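Long-range contact in oxidoreductase (Listeria innocua, PDB 3E18), which binds NAD and is probably a dehydrogenase of the GFO/IDH/MocA family, although its substrate is not known: residues Val174-Phe187 / Glu327-Phe339. Sequence-based numbering, arbitrary orientation.
Sequences VLDWGVHLLDQLLF and EVYQVLKLIEAIF. With NAD (nicotinamide-adenine-dinucleotide), chain E.
Val174 meets the ring of Phe339 with its whole branched head: CB lies 3.7 Å from Phe339 CZ, on an oblique approach, with CG1 near CZ and CE2 and CG2 near CE1 and CZ. CG1, set anti to the backbone N (chi1 175°), also touches Ile335 CG2 as the two side chains slide past each other in opposite directions. Leu175 is long enough to reach the same two partners from the flank, bringing CG to the edge of the Phe339 ring and CD2 to Ile335 CG2 at 4.0 Å. Compact Val179 presents CB to Ile335 CD1 and crosses Val331 at about a right angle; Ile335 thus fits as a knob among Val174, Leu175, Val179 and Leu182.

The helices pass with axes 9.6 Å apart and N-to-C directions 123° from each other. In this two-domain protein, built from an NAD-binding Rossmann fold and a GFO/IDH/MocA C-terminal domain, helix 174-187 lies between helix 327-339 and the beta-sheet strands 211-218 and 223-229. Another side of it brings His180 to the nicotinamide amide, NE2 standing 3.5 Å from NAD O7N.

Leu182 answers as a knob among Val331, Leu334, Ile335 and Ile338. Its CD1 meets Ile338 CD1 tip to tip at 3.6 Å, while CD2 reaches Leu334 CD2. The next residue, Asp183, offers aliphatic surface, its CA 3.7 Å from Val331 CG2; branched Val331 in turn sits as a knob among Val179, Leu182, Asp183 and Leu186. The Asp183 carboxylate turns to Arg126, which also forms a salt bridge with Glu327 and probably offsets the like charges of the two acids. Forked Leu186 spreads over the helix surface, CD1 lying 3.8 Å from Leu334 CD2 and CD2 near the backbone of Gln330 and Val331. At Phe187, the ring edge faces Glu327 OE2, and Arg126 adds a cation-pi contact.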
ATOM      1  N   VAL A 174      -2.069 -16.642  -3.685  1.00 25.15           N
ATOM      2  CA  VAL A 174      -2.973 -16.024  -4.671  1.00 26.15           C
ATOM      3  C   VAL A 174      -4.194 -16.945  -4.868  1.00 28.55           C
ATOM      4  O   VAL A 174      -5.345 -16.519  -4.800  1.00 26.18           O
ATOM      5  CB  VAL A 174      -2.268 -15.760  -6.016  1.00 29.45           C
ATOM      6  CG1 VAL A 174      -3.253 -15.239  -7.052  1.00 21.34           C
ATOM      7  CG2 VAL A 174      -1.122 -14.752  -5.855  1.00 26.13           C
ATOM      8  N   LEU A 175      -3.923 -18.229  -5.061  1.00 31.15           N
ATOM      9  CA  LEU A 175      -4.964 -19.216  -5.314  1.00 30.89           C
ATOM     10  C   LEU A 175      -5.733 -19.639  -4.051  1.00 34.53           C
ATOM     11  O   LEU A 175      -6.850 -20.131  -4.128  1.00 38.73           O
ATOM     12  CB  LEU A 175      -4.351 -20.418  -6.053  1.00 25.06           C
ATOM     13  CG  LEU A 175      -3.988 -20.102  -7.508  1.00 25.56           C
ATOM     14  CD1 LEU A 175      -3.215 -21.253  -8.155  1.00 31.77           C
ATOM     15  CD2 LEU A 175      -5.237 -19.800  -8.298  1.00 29.35           C
ATOM     16  N   ASP A 176      -5.138 -19.419  -2.889  1.00 32.34           N
ATOM     17  CA  ASP A 176      -5.753 -19.824  -1.633  1.00 32.22           C
ATOM     18  C   ASP A 176      -6.608 -18.690  -1.055  1.00 31.29           C
ATOM     19  O   ASP A 176      -7.828 -18.769  -1.050  1.00 40.31           O
ATOM     20  CB  ASP A 176      -4.664 -20.246  -0.654  1.00 31.62           C
ATOM     21  CG  ASP A 176      -5.208 -20.918   0.589  1.00 43.33           C
ATOM     22  OD1 ASP A 176      -6.442 -21.051   0.737  1.00 54.12           O
ATOM     23  OD2 ASP A 176      -4.385 -21.314   1.438  1.00 48.67           O
ATOM     24  N   TRP A 177      -5.966 -17.633  -0.578  1.00 29.81           N
ATOM     25  CA  TRP A 177      -6.686 -16.522   0.021  1.00 27.15           C
ATOM     26  C   TRP A 177      -7.045 -15.457  -1.008  1.00 28.54           C
ATOM     27  O   TRP A 177      -8.078 -14.797  -0.904  1.00 27.89           O
ATOM     28  CB  TRP A 177      -5.854 -15.911   1.135  1.00 30.85           C
ATOM     29  CG  TRP A 177      -6.250 -16.364   2.488  1.00 33.58           C
ATOM     30  CD1 TRP A 177      -5.567 -17.231   3.297  1.00 39.76           C
ATOM     31  CD2 TRP A 177      -7.429 -15.984   3.207  1.00 32.83           C
ATOM     32  NE1 TRP A 177      -6.249 -17.413   4.478  1.00 39.94           N
ATOM     33  CE2 TRP A 177      -7.394 -16.656   4.451  1.00 39.21           C
ATOM     34  CE3 TRP A 177      -8.508 -15.131   2.928  1.00 30.11           C
ATOM     35  CZ2 TRP A 177      -8.398 -16.507   5.410  1.00 37.80           C
ATOM     36  CZ3 TRP A 177      -9.501 -14.977   3.892  1.00 31.11           C
ATOM     37  CH2 TRP A 177      -9.439 -15.666   5.112  1.00 35.79           C
ATOM     38  N   GLY A 178      -6.183 -15.286  -1.996  1.00 26.34           N
ATOM     39  CA  GLY A 178      -6.393 -14.255  -3.013  1.00 27.60           C
ATOM     40  C   GLY A 178      -7.735 -14.362  -3.686  1.00 26.31           C
ATOM     41  O   GLY A 178      -8.417 -13.357  -3.862  1.00 31.24           O
ATOM     42  N   VAL A 179      -8.131 -15.582  -4.055  1.00 26.53           N
ATOM     43  CA  VAL A 179      -9.422 -15.795  -4.696  1.00 27.10           C
ATOM     44  C   VAL A 179     -10.587 -15.300  -3.822  1.00 23.77           C
ATOM     45  O   VAL A 179     -11.485 -14.670  -4.336  1.00 24.61           O
ATOM     46  CB  VAL A 179      -9.607 -17.274  -5.184  1.00 30.21           C
ATOM     47  CG1 VAL A 179      -9.446 -18.222  -4.057  1.00 34.19           C
ATOM     48  CG2 VAL A 179     -10.953 -17.490  -5.855  1.00 31.67           C
ATOM     49  N   HIS A 180     -10.556 -15.545  -2.511  1.00 20.27           N
ATOM     50  CA  HIS A 180     -11.586 -14.990  -1.609  1.00 21.28           C
ATOM     51  C   HIS A 180     -11.626 -13.467  -1.635  1.00 24.03           C
ATOM     52  O   HIS A 180     -12.702 -12.871  -1.731  1.00 26.76           O
ATOM     53  CB  HIS A 180     -11.297 -15.366  -0.166  1.00 23.38           C
ATOM     54  CG  HIS A 180     -11.633 -16.772   0.176  1.00 27.89           C
ATOM     55  ND1 HIS A 180     -12.828 -17.363  -0.180  1.00 25.57           N
ATOM     56  CD2 HIS A 180     -10.953 -17.693   0.902  1.00 30.80           C
ATOM     57  CE1 HIS A 180     -12.859 -18.592   0.299  1.00 34.28           C
ATOM     58  NE2 HIS A 180     -11.735 -18.817   0.961  1.00 30.00           N
ATOM     59  N   LEU A 181     -10.454 -12.839  -1.540  1.00 22.39           N
ATOM     60  CA  LEU A 181     -10.400 -11.381  -1.403  1.00 21.06           C
ATOM     61  C   LEU A 181     -10.740 -10.700  -2.709  1.00 21.30           C
ATOM     62  O   LEU A 181     -11.388  -9.652  -2.723  1.00 23.08           O
ATOM     63  CB  LEU A 181      -9.029 -10.929  -0.926  1.00 18.46           C
ATOM     64  CG  LEU A 181      -8.560 -11.537   0.397  1.00 24.81           C
ATOM     65  CD1 LEU A 181      -7.261 -10.893   0.770  1.00 25.39           C
ATOM     66  CD2 LEU A 181      -9.597 -11.268   1.468  1.00 23.15           C
ATOM     67  N   LEU A 182     -10.318 -11.305  -3.811  1.00 24.78           N
ATOM     68  CA  LEU A 182     -10.571 -10.717  -5.131  1.00 24.79           C
ATOM     69  C   LEU A 182     -12.030 -10.887  -5.534  1.00 24.07           C
ATOM     70  O   LEU A 182     -12.610 -10.044  -6.260  1.00 28.37           O
ATOM     71  CB  LEU A 182      -9.673 -11.372  -6.176  1.00 25.59           C
ATOM     72  CG  LEU A 182      -8.163 -11.138  -6.035  1.00 23.45           C
ATOM     73  CD1 LEU A 182      -7.430 -12.101  -6.920  1.00 23.79           C
ATOM     74  CD2 LEU A 182      -7.734  -9.696  -6.301  1.00 27.21           C
ATOM     75  N   ASP A 183     -12.603 -12.006  -5.098  1.00 23.04           N
ATOM     76  CA  ASP A 183     -14.020 -12.294  -5.335  1.00 25.89           C
ATOM     77  C   ASP A 183     -14.929 -11.331  -4.564  1.00 24.09           C
ATOM     78  O   ASP A 183     -15.876 -10.777  -5.144  1.00 26.17           O
ATOM     79  CB  ASP A 183     -14.353 -13.750  -5.012  1.00 25.51           C
ATOM     80  CG  ASP A 183     -15.818 -14.044  -5.177  1.00 33.53           C
ATOM     81  OD1 ASP A 183     -16.312 -14.059  -6.333  1.00 30.89           O
ATOM     82  OD2 ASP A 183     -16.476 -14.205  -4.136  1.00 27.87           O
ATOM     83  N   GLN A 184     -14.620 -11.116  -3.282  1.00 27.37           N
ATOM     84  CA  GLN A 184     -15.243 -10.035  -2.483  1.00 22.61           C
ATOM     85  C   GLN A 184     -15.217  -8.709  -3.226  1.00 21.61           C
ATOM     86  O   GLN A 184     -16.248  -8.057  -3.395  1.00 24.12           O
ATOM     87  CB  GLN A 184     -14.517  -9.868  -1.155  1.00 21.91           C
ATOM     88  CG  GLN A 184     -14.956 -10.883  -0.081  1.00 20.15           C
ATOM     89  CD  GLN A 184     -14.161 -10.767   1.216  1.00 26.78           C
ATOM     90  OE1 GLN A 184     -13.191 -10.016   1.318  1.00 28.42           O
ATOM     91  NE2 GLN A 184     -14.587 -11.511   2.219  1.00 24.05           N
ATOM     92  N   LEU A 185     -14.041  -8.333  -3.707  1.00 19.12           N
ATOM     93  CA  LEU A 185     -13.869  -7.024  -4.355  1.00 22.45           C
ATOM     94  C   LEU A 185     -14.681  -6.874  -5.631  1.00 22.24           C
ATOM     95  O   LEU A 185     -15.300  -5.820  -5.887  1.00 26.12           O
ATOM     96  CB  LEU A 185     -12.381  -6.809  -4.675  1.00 23.74           C
ATOM     97  CG  LEU A 185     -11.983  -5.537  -5.431  1.00 26.19           C
ATOM     98  CD1 LEU A 185     -12.168  -4.283  -4.575  1.00 23.14           C
ATOM     99  CD2 LEU A 185     -10.549  -5.669  -5.910  1.00 26.85           C
ATOM    100  N   LEU A 186     -14.650  -7.913  -6.454  1.00 25.46           N
ATOM    101  CA  LEU A 186     -15.338  -7.879  -7.753  1.00 23.70           C
ATOM    102  C   LEU A 186     -16.859  -8.037  -7.597  1.00 26.38           C
ATOM    103  O   LEU A 186     -17.658  -7.526  -8.402  1.00 27.66           O
ATOM    104  CB  LEU A 186     -14.734  -8.936  -8.686  1.00 28.74           C
ATOM    105  CG  LEU A 186     -13.798  -8.426  -9.794  1.00 31.18           C
ATOM    106  CD1 LEU A 186     -12.768  -7.431  -9.283  1.00 32.43           C
ATOM    107  CD2 LEU A 186     -13.122  -9.569 -10.551  1.00 26.36           C
ATOM    108  N   PHE A 187     -17.252  -8.755  -6.552  1.00 22.04           N
ATOM    109  CA  PHE A 187     -18.653  -8.815  -6.132  1.00 25.58           C
ATOM    110  C   PHE A 187     -19.155  -7.433  -5.668  1.00 33.13           C
ATOM    111  O   PHE A 187     -20.280  -7.043  -5.992  1.00 31.81           O
ATOM    112  CB  PHE A 187     -18.820  -9.884  -5.031  1.00 22.07           C
ATOM    113  CG  PHE A 187     -20.228 -10.017  -4.493  1.00 29.07           C
ATOM    114  CD1 PHE A 187     -21.320 -10.145  -5.357  1.00 30.39           C
ATOM    115  CD2 PHE A 187     -20.448 -10.054  -3.113  1.00 30.42           C
ATOM    116  CE1 PHE A 187     -22.619 -10.285  -4.853  1.00 34.48           C
ATOM    117  CE2 PHE A 187     -21.746 -10.187  -2.593  1.00 34.15           C
ATOM    118  CZ  PHE A 187     -22.829 -10.308  -3.471  1.00 30.38           C
ATOM    119  N   GLU A 327     -19.165 -14.174 -12.768  1.00 28.73           N
ATOM    120  CA  GLU A 327     -18.384 -13.445 -11.772  1.00 28.19           C
ATOM    121  C   GLU A 327     -17.129 -14.234 -11.422  1.00 30.25           C
ATOM    122  O   GLU A 327     -16.041 -13.676 -11.326  1.00 26.74           O
ATOM    123  CB  GLU A 327     -19.187 -13.221 -10.484  1.00 27.85           C
ATOM    124  CG  GLU A 327     -20.416 -12.361 -10.623  1.00 26.96           C
ATOM    125  CD  GLU A 327     -21.301 -12.369  -9.375  1.00 29.78           C
ATOM    126  OE1 GLU A 327     -21.164 -13.254  -8.503  1.00 28.54           O
ATOM    127  OE2 GLU A 327     -22.145 -11.474  -9.261  1.00 30.99           O
ATOM    128  N   VAL A 328     -17.302 -15.538 -11.231  1.00 28.29           N
ATOM    129  CA  VAL A 328     -16.212 -16.445 -10.881  1.00 27.18           C
ATOM    130  C   VAL A 328     -15.144 -16.469 -11.992  1.00 28.81           C
ATOM    131  O   VAL A 328     -13.934 -16.479 -11.695  1.00 26.45           O
ATOM    132  CB  VAL A 328     -16.774 -17.858 -10.511  1.00 28.15           C
ATOM    133  CG1 VAL A 328     -15.676 -18.852 -10.208  1.00 24.87           C
ATOM    134  CG2 VAL A 328     -17.684 -17.749  -9.308  1.00 26.46           C
ATOM    135  N   TYR A 329     -15.616 -16.419 -13.244  1.00 26.99           N
ATOM    136  CA  TYR A 329     -14.793 -16.289 -14.454  1.00 30.32           C
ATOM    137  C   TYR A 329     -13.929 -15.021 -14.447  1.00 29.48           C
ATOM    138  O   TYR A 329     -12.721 -15.092 -14.707  1.00 28.60           O
ATOM    139  CB  TYR A 329     -15.682 -16.317 -15.713  1.00 29.64           C
ATOM    140  CG  TYR A 329     -14.934 -16.092 -17.016  1.00 30.49           C
ATOM    141  CD1 TYR A 329     -14.025 -17.039 -17.489  1.00 32.38           C
ATOM    142  CD2 TYR A 329     -15.133 -14.929 -17.773  1.00 37.26           C
ATOM    143  CE1 TYR A 329     -13.321 -16.838 -18.675  1.00 31.75           C
ATOM    144  CE2 TYR A 329     -14.440 -14.721 -18.977  1.00 28.76           C
ATOM    145  CZ  TYR A 329     -13.537 -15.681 -19.413  1.00 35.83           C
ATOM    146  OH  TYR A 329     -12.835 -15.504 -20.578  1.00 38.80           O
ATOM    147  N   GLN A 330     -14.548 -13.880 -14.152  1.00 22.69           N
ATOM    148  CA  GLN A 330     -13.828 -12.598 -14.096  1.00 28.32           C
ATOM    149  C   GLN A 330     -12.769 -12.584 -13.004  1.00 28.90           C
ATOM    150  O   GLN A 330     -11.693 -12.019 -13.190  1.00 31.71           O
ATOM    151  CB  GLN A 330     -14.779 -11.425 -13.934  1.00 30.26           C
ATOM    152  CG  GLN A 330     -15.746 -11.229 -15.101  1.00 34.23           C
ATOM    153  CD  GLN A 330     -15.060 -10.883 -16.426  1.00 47.81           C
ATOM    154  OE1 GLN A 330     -13.996 -10.258 -16.458  1.00 49.39           O
ATOM    155  NE2 GLN A 330     -15.682 -11.285 -17.528  1.00 46.80           N
ATOM    156  N   VAL A 331     -13.064 -13.233 -11.881  1.00 25.22           N
ATOM    157  CA  VAL A 331     -12.046 -13.429 -10.837  1.00 22.32           C
ATOM    158  C   VAL A 331     -10.872 -14.241 -11.375  1.00 24.49           C
ATOM    159  O   VAL A 331      -9.725 -13.852 -11.192  1.00 25.86           O
ATOM    160  CB  VAL A 331     -12.641 -14.062  -9.581  1.00 24.01           C
ATOM    161  CG1 VAL A 331     -11.547 -14.388  -8.554  1.00 23.14           C
ATOM    162  CG2 VAL A 331     -13.669 -13.121  -8.969  1.00 27.13           C
ATOM    163  N   LEU A 332     -11.147 -15.345 -12.076  1.00 20.03           N
ATOM    164  CA  LEU A 332     -10.059 -16.190 -12.581  1.00 26.35           C
ATOM    165  C   LEU A 332      -9.204 -15.465 -13.618  1.00 25.89           C
ATOM    166  O   LEU A 332      -7.995 -15.633 -13.636  1.00 26.47           O
ATOM    167  CB  LEU A 332     -10.580 -17.530 -13.136  1.00 28.76           C
ATOM    168  CG  LEU A 332     -11.229 -18.530 -12.170  1.00 27.09           C
ATOM    169  CD1 LEU A 332     -11.843 -19.673 -12.972  1.00 22.41           C
ATOM    170  CD2 LEU A 332     -10.262 -19.093 -11.153  1.00 29.17           C
ATOM    171  N   LYS A 333      -9.841 -14.633 -14.439  1.00 22.64           N
ATOM    172  CA  LYS A 333      -9.136 -13.762 -15.367  1.00 26.74           C
ATOM    173  C   LYS A 333      -8.272 -12.736 -14.622  1.00 27.69           C
ATOM    174  O   LYS A 333      -7.187 -12.385 -15.088  1.00 26.12           O
ATOM    175  CB  LYS A 333     -10.134 -13.027 -16.255  1.00 24.80           C
ATOM    176  CG  LYS A 333     -10.600 -13.792 -17.479  1.00 34.52           C
ATOM    177  CD  LYS A 333     -11.481 -12.908 -18.359  1.00 44.73           C
ATOM    178  CE  LYS A 333     -10.684 -12.027 -19.326  1.00 53.46           C
ATOM    179  NZ  LYS A 333      -9.983 -12.810 -20.397  1.00 57.73           N
ATOM    180  N   LEU A 334      -8.750 -12.275 -13.463  1.00 27.71           N
ATOM    181  CA  LEU A 334      -7.989 -11.334 -12.633  1.00 26.76           C
ATOM    182  C   LEU A 334      -6.766 -12.010 -12.018  1.00 27.53           C
ATOM    183  O   LEU A 334      -5.684 -11.427 -11.987  1.00 26.65           O
ATOM    184  CB  LEU A 334      -8.881 -10.694 -11.547  1.00 28.68           C
ATOM    185  CG  LEU A 334      -8.291  -9.665 -10.564  1.00 28.18           C
ATOM    186  CD1 LEU A 334      -7.537  -8.582 -11.293  1.00 27.95           C
ATOM    187  CD2 LEU A 334      -9.385  -9.028  -9.721  1.00 24.28           C
ATOM    188  N   ILE A 335      -6.936 -13.238 -11.549  1.00 26.86           N
ATOM    189  CA  ILE A 335      -5.819 -14.028 -11.051  1.00 24.76           C
ATOM    190  C   ILE A 335      -4.741 -14.263 -12.132  1.00 27.67           C
ATOM    191  O   ILE A 335      -3.531 -14.183 -11.858  1.00 26.33           O
ATOM    192  CB  ILE A 335      -6.323 -15.356 -10.454  1.00 29.21           C
ATOM    193  CG1 ILE A 335      -7.014 -15.086  -9.113  1.00 26.80           C
ATOM    194  CG2 ILE A 335      -5.179 -16.340 -10.257  1.00 25.87           C
ATOM    195  CD1 ILE A 335      -7.835 -16.276  -8.569  1.00 28.09           C
ATOM    196  N   GLU A 336      -5.188 -14.514 -13.362  1.00 28.63           N
ATOM    197  CA  GLU A 336      -4.292 -14.659 -14.506  1.00 29.89           C
ATOM    198  C   GLU A 336      -3.530 -13.361 -14.800  1.00 31.98           C
ATOM    199  O   GLU A 336      -2.314 -13.406 -15.039  1.00 27.17           O
ATOM    200  CB  GLU A 336      -5.067 -15.139 -15.731  1.00 30.98           C
ATOM    201  CG  GLU A 336      -5.512 -16.590 -15.598  1.00 31.72           C
ATOM    202  CD  GLU A 336      -6.458 -17.041 -16.688  1.00 33.65           C
ATOM    203  OE1 GLU A 336      -7.152 -16.200 -17.309  1.00 31.32           O
ATOM    204  OE2 GLU A 336      -6.497 -18.258 -16.927  1.00 31.31           O
ATOM    205  N   ALA A 337      -4.234 -12.221 -14.759  1.00 30.20           N
ATOM    206  CA  ALA A 337      -3.598 -10.892 -14.864  1.00 26.36           C
ATOM    207  C   ALA A 337      -2.570 -10.647 -13.760  1.00 30.28           C
ATOM    208  O   ALA A 337      -1.510 -10.084 -14.014  1.00 28.52           O
ATOM    209  CB  ALA A 337      -4.633  -9.789 -14.867  1.00 29.31           C
ATOM    210  N   ILE A 338      -2.879 -11.092 -12.547  1.00 25.98           N
ATOM    211  CA  ILE A 338      -1.982 -10.892 -11.407  1.00 25.66           C
ATOM    212  C   ILE A 338      -0.692 -11.664 -11.633  1.00 27.32           C
ATOM    213  O   ILE A 338       0.402 -11.120 -11.451  1.00 29.93           O
ATOM    214  CB  ILE A 338      -2.674 -11.299 -10.082  1.00 28.07           C
ATOM    215  CG1 ILE A 338      -3.608 -10.171  -9.635  1.00 24.61           C
ATOM    216  CG2 ILE A 338      -1.665 -11.632  -8.981  1.00 21.90           C
ATOM    217  CD1 ILE A 338      -4.585 -10.569  -8.540  1.00 25.57           C
ATOM    218  N   PHE A 339      -0.821 -12.926 -12.038  1.00 27.10           N
ATOM    219  CA  PHE A 339       0.348 -13.776 -12.260  1.00 26.69           C
ATOM    220  C   PHE A 339       1.231 -13.255 -13.383  1.00 30.22           C
ATOM    221  O   PHE A 339       2.462 -13.244 -13.273  1.00 29.40           O
ATOM    222  CB  PHE A 339      -0.089 -15.203 -12.534  1.00 29.98           C
ATOM    223  CG  PHE A 339      -0.368 -15.979 -11.289  1.00 28.05           C
ATOM    224  CD1 PHE A 339       0.575 -16.018 -10.262  1.00 36.78           C
ATOM    225  CD2 PHE A 339      -1.556 -16.674 -11.134  1.00 30.92           C
ATOM    226  CE1 PHE A 339       0.333 -16.730  -9.107  1.00 30.10           C
ATOM    227  CE2 PHE A 339      -1.798 -17.413  -9.969  1.00 31.31           C
ATOM    228  CZ  PHE A 339      -0.855 -17.435  -8.965  1.00 30.35           C
TER
HETATM  229  PA  NAD E 360      -7.156 -31.602   1.984  1.00 38.54           P
HETATM  230  O1A NAD E 360      -7.311 -31.424   3.446  1.00 43.57           O
HETATM  231  O2A NAD E 360      -5.804 -32.012   1.566  1.00 41.27           O
HETATM  232  O5B NAD E 360      -8.254 -32.639   1.439  1.00 42.35           O
HETATM  233  C5B NAD E 360      -8.404 -32.980   0.079  1.00 43.64           C
HETATM  234  C4B NAD E 360      -8.981 -34.391   0.030  1.00 38.53           C
HETATM  235  O4B NAD E 360      -9.285 -34.767  -1.300  1.00 40.14           O
HETATM  236  C3B NAD E 360      -7.980 -35.411   0.567  1.00 43.75           C
HETATM  237  O3B NAD E 360      -8.602 -36.180   1.569  1.00 36.76           O
HETATM  238  C2B NAD E 360      -7.641 -36.260  -0.641  1.00 43.33           C
HETATM  239  O2B NAD E 360      -7.385 -37.606  -0.308  1.00 42.25           O
HETATM  240  C1B NAD E 360      -8.877 -36.103  -1.507  1.00 41.81           C
HETATM  241  N9A NAD E 360      -8.626 -36.331  -2.938  1.00 43.32           N
HETATM  242  C8A NAD E 360      -7.506 -35.993  -3.660  1.00 40.11           C
HETATM  243  N7A NAD E 360      -7.695 -36.370  -4.947  1.00 42.23           N
HETATM  244  C5A NAD E 360      -8.916 -36.947  -5.048  1.00 46.39           C
HETATM  245  C6A NAD E 360      -9.602 -37.513  -6.117  1.00 43.49           C
HETATM  246  N6A NAD E 360      -9.115 -37.381  -7.350  1.00 39.35           N
HETATM  247  N1A NAD E 360     -10.868 -38.041  -5.911  1.00 39.31           N
HETATM  248  C2A NAD E 360     -11.447 -38.014  -4.657  1.00 39.51           C
HETATM  249  N3A NAD E 360     -10.758 -37.453  -3.601  1.00 44.80           N
HETATM  250  C4A NAD E 360      -9.513 -36.930  -3.793  1.00 44.44           C
HETATM  251  O3  NAD E 360      -7.558 -30.217   1.243  1.00 30.37           O
HETATM  252  PN  NAD E 360      -8.537 -29.112   1.844  1.00 33.66           P
HETATM  253  O1N NAD E 360      -7.754 -28.130   2.641  1.00 36.74           O
HETATM  254  O2N NAD E 360      -9.751 -29.739   2.414  1.00 33.42           O
HETATM  255  O5D NAD E 360      -8.972 -28.312   0.486  1.00 29.86           O
HETATM  256  C5D NAD E 360      -9.647 -28.932  -0.587  1.00 29.54           C
HETATM  257  C4D NAD E 360     -10.319 -27.855  -1.469  1.00 29.44           C
HETATM  258  O4D NAD E 360     -11.089 -26.983  -0.660  1.00 35.70           O
HETATM  259  C3D NAD E 360      -9.325 -26.967  -2.195  1.00 30.00           C
HETATM  260  O3D NAD E 360      -9.869 -26.583  -3.449  1.00 28.42           O
HETATM  261  C2D NAD E 360      -9.214 -25.723  -1.339  1.00 33.81           C
HETATM  262  O2D NAD E 360      -8.938 -24.599  -2.143  1.00 37.40           O
HETATM  263  C1D NAD E 360     -10.612 -25.642  -0.741  1.00 37.48           C
HETATM  264  N1N NAD E 360     -10.715 -24.942   0.567  1.00 38.11           N
HETATM  265  C2N NAD E 360     -11.597 -23.901   0.637  1.00 40.47           C
HETATM  266  C3N NAD E 360     -11.786 -23.175   1.808  1.00 42.63           C
HETATM  267  C7N NAD E 360     -12.928 -22.208   1.877  1.00 36.73           C
HETATM  268  O7N NAD E 360     -13.008 -21.326   2.965  1.00 44.48           O
HETATM  269  N7N NAD E 360     -13.860 -22.200   0.920  1.00 33.66           N
HETATM  270  C4N NAD E 360     -11.077 -23.543   2.961  1.00 36.56           C
HETATM  271  C5N NAD E 360     -10.187 -24.618   2.896  1.00 34.24           C
HETATM  272  C6N NAD E 360     -10.021 -25.317   1.695  1.00 38.87           C